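Local atomic coordinates of SnoaL-like domain-containing protein (Burkholderia xenovorans LB400, PDB entry 3EN8), a protein that is of unknown function but adopts the NTF2-like fold of the SnoaL-like family, forms a dimer and binds calcium in the crystal. Residues A90-I95 with Q108-P113. Residues are numbered along the deposited sequence; the frame is centred on the assembly and turned at random.
Sequences AYTVSI and QYFSDP
Ser111 grips the carbonyl of Tyr91 twice, with its backbone N and with its hydroxyl. Ser111 OG lies 2.8 Å from Tyr91 O, and the two donors reach that oxygen from opposite faces of the carbonyl plane. The hydroxyl gets there because chi1 of 79° sets OG between the backbone N and the carbonyl carbon; the same placement brings Ser111 OG within 3.3 Å of Tyr91 CB. Tyr91 N answers by donating to Ser111 O, but with an N-H...O angle of 136° this bond is clearly bent. One hydrogen-bonded pair further on, Val93 and Tyr109 are joined by two straighter backbone hydrogen bonds, one in each direction. These antiparallel strands form the hairpin 88-99/102-111 of the NTF2-like curved sheet.

The Tyr91 ring, with CG anti to the carbonyl carbon (chi1 -75°), presents its edge to Pro113, two residues past the strand end at Ser111, Tyr91 CE2 meeting Pro113 CG at 3.9 Å in the ring plane. On the same face of the sheet, Ile95 CD1 approaches the edge of the Tyr109 ring, 4.2 Å from Tyr109 CE1. Tyr109 OH hydrogen-bonds to Glu80 of the second subunit, and Val93 of the second subunit packs on the Tyr109 side chain. On the other face of the sheet, Thr92 CG2 comes obliquely to Phe110, 3.6 Å from Phe110 CD1. Beside this pair Gln108 lays its CG against Ser94 CB at 4.1 Å, then extends so that Gln108 NE2 hydrogen-bonds to Tyr81 OH and Gln108 OE1 to Arg55 NH2.

The chemistry thus differs by face: Val93 and Tyr109 make a largely apolar dimer contact that also carries a polar link through the phenol, whereas Gln108 is buried with both ends of its amide satisfied. Tyr91 O accepts from both Ser111 N and Ser111 OG at the last bridged pair before the loop at Asp112.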
loop_
_atom_site.group_PDB
_atom_site.type_symbol
_atom_site.label_atom_id
_atom_site.label_comp_id
_atom_site.label_asym_id
_atom_site.label_seq_id
_atom_site.Cartn_x
_atom_site.Cartn_y
_atom_site.Cartn_z
ATOM N N ALA A 90 11.590 -1.147 -7.723
ATOM C CA ALA A 90 10.589 -1.601 -6.773
ATOM C C ALA A 90 9.418 -0.645 -6.773
ATOM O O ALA A 90 9.577 0.564 -6.633
ATOM C CB ALA A 90 11.178 -1.708 -5.405
ATOM N N TYR A 91 8.250 -1.232 -6.981
ATOM C CA TYR A 91 6.964 -0.547 -6.786
ATOM C C TYR A 91 6.707 -0.517 -5.295
ATOM O O TYR A 91 6.449 -1.560 -4.650
ATOM C CB TYR A 91 5.827 -1.281 -7.528
ATOM C CG TYR A 91 5.823 -1.081 -9.007
ATOM C CD1 TYR A 91 5.157 -0.011 -9.583
ATOM C CD2 TYR A 91 6.504 -1.974 -9.850
ATOM C CE1 TYR A 91 5.162 0.182 -10.968
ATOM C CE2 TYR A 91 6.510 -1.794 -11.234
ATOM C CZ TYR A 91 5.844 -0.712 -11.790
ATOM O OH TYR A 91 5.841 -0.511 -13.156
ATOM N N THR A 92 6.771 0.701 -4.761
ATOM C CA THR A 92 6.790 0.943 -3.332
ATOM C C THR A 92 5.521 1.675 -2.886
ATOM O O THR A 92 4.887 2.438 -3.614
ATOM C CB THR A 92 8.099 1.686 -2.921
ATOM O OG1 THR A 92 9.237 1.002 -3.475
ATOM C CG2 THR A 92 8.245 1.719 -1.388
ATOM N N VAL A 93 5.122 1.324 -1.699
ATOM C CA VAL A 93 3.977 1.951 -1.009
ATOM C C VAL A 93 4.408 2.363 0.366
ATOM O O VAL A 93 4.951 1.586 1.124
ATOM C CB VAL A 93 2.755 1.002 -0.905
ATOM C CG1 VAL A 93 1.635 1.659 -0.048
ATOM C CG2 VAL A 93 2.208 0.642 -2.290
ATOM N N SER A 94 4.185 3.631 0.678
ATOM C CA SER A 94 4.418 4.113 1.998
ATOM C C SER A 94 3.093 4.657 2.576
ATOM O O SER A 94 2.543 5.658 2.055
ATOM C CB SER A 94 5.470 5.244 1.984
ATOM O OG SER A 94 5.507 6.012 3.180
ATOM N N ILE A 95 2.672 4.021 3.641
ATOM C CA ILE A 95 1.446 4.381 4.354
ATOM C C ILE A 95 1.862 5.174 5.570
ATOM O O ILE A 95 2.592 4.646 6.424
ATOM C CB ILE A 95 0.638 3.127 4.801
ATOM C CG1 ILE A 95 0.369 2.169 3.670
ATOM C CG2 ILE A 95 -0.639 3.567 5.552
ATOM C CD1 ILE A 95 0.094 0.735 4.179
ATOM N N GLN A 108 5.889 0.483 5.115
ATOM C CA GLN A 108 6.347 0.374 3.750
ATOM C C GLN A 108 6.301 -1.058 3.199
ATOM O O GLN A 108 6.609 -2.030 3.880
ATOM C CB GLN A 108 7.765 0.924 3.617
ATOM C CG GLN A 108 7.907 2.444 3.634
ATOM C CD GLN A 108 9.387 2.880 3.603
ATOM O OE1 GLN A 108 10.145 2.593 4.517
ATOM N NE2 GLN A 108 9.776 3.617 2.560
ATOM N N TYR A 109 5.904 -1.120 1.937
ATOM C CA TYR A 109 5.950 -2.329 1.123
ATOM C C TYR A 109 6.755 -2.084 -0.166
ATOM O O TYR A 109 6.622 -1.055 -0.818
ATOM C CB TYR A 109 4.545 -2.695 0.705
ATOM C CG TYR A 109 3.680 -3.208 1.829
ATOM C CD1 TYR A 109 2.976 -2.357 2.624
ATOM C CD2 TYR A 109 3.624 -4.579 2.114
ATOM C CE1 TYR A 109 2.173 -2.827 3.665
ATOM C CE2 TYR A 109 2.805 -5.063 3.122
ATOM C CZ TYR A 109 2.104 -4.196 3.892
ATOM O OH TYR A 109 1.341 -4.693 4.892
ATOM N N PHE A 110 7.489 -3.092 -0.545
ATOM C CA PHE A 110 8.404 -3.046 -1.680
ATOM C C PHE A 110 8.101 -4.221 -2.566
ATOM O O PHE A 110 8.326 -5.360 -2.184
ATOM C CB PHE A 110 9.858 -3.113 -1.200
ATOM C CG PHE A 110 10.201 -2.092 -0.140
ATOM C CD1 PHE A 110 10.629 -0.826 -0.504
ATOM C CD2 PHE A 110 10.099 -2.406 1.221
ATOM C CE1 PHE A 110 10.961 0.115 0.465
ATOM C CE2 PHE A 110 10.422 -1.441 2.200
ATOM C CZ PHE A 110 10.844 -0.205 1.809
ATOM N N SER A 111 7.509 -3.930 -3.716
ATOM C CA SER A 111 6.987 -4.968 -4.591
ATOM C C SER A 111 7.699 -4.982 -5.946
ATOM O O SER A 111 8.225 -3.967 -6.417
ATOM C CB SER A 111 5.456 -4.833 -4.720
ATOM O OG SER A 111 5.088 -3.831 -5.612
ATOM N N ASP A 112 7.730 -6.168 -6.543
ATOM C CA ASP A 112 8.322 -6.350 -7.869
ATOM C C ASP A 112 7.322 -6.086 -8.997
ATOM O O ASP A 112 6.112 -6.304 -8.824
ATOM C CB ASP A 112 8.851 -7.773 -8.037
ATOM C CG ASP A 112 10.017 -8.062 -7.141
ATOM O OD1 ASP A 112 11.041 -7.368 -7.247
ATOM O OD2 ASP A 112 9.908 -9.000 -6.338
ATOM N N PRO A 113 7.816 -5.631 -10.160
ATOM C CA PRO A 113 6.996 -5.680 -11.360
ATOM C C PRO A 113 6.589 -7.105 -11.629
ATOM O O PRO A 113 7.318 -8.045 -11.256
ATOM C CB PRO A 113 7.962 -5.227 -12.476
ATOM C CG PRO A 113 9.090 -4.627 -11.795
ATOM C CD PRO A 113 9.218 -5.339 -10.503
#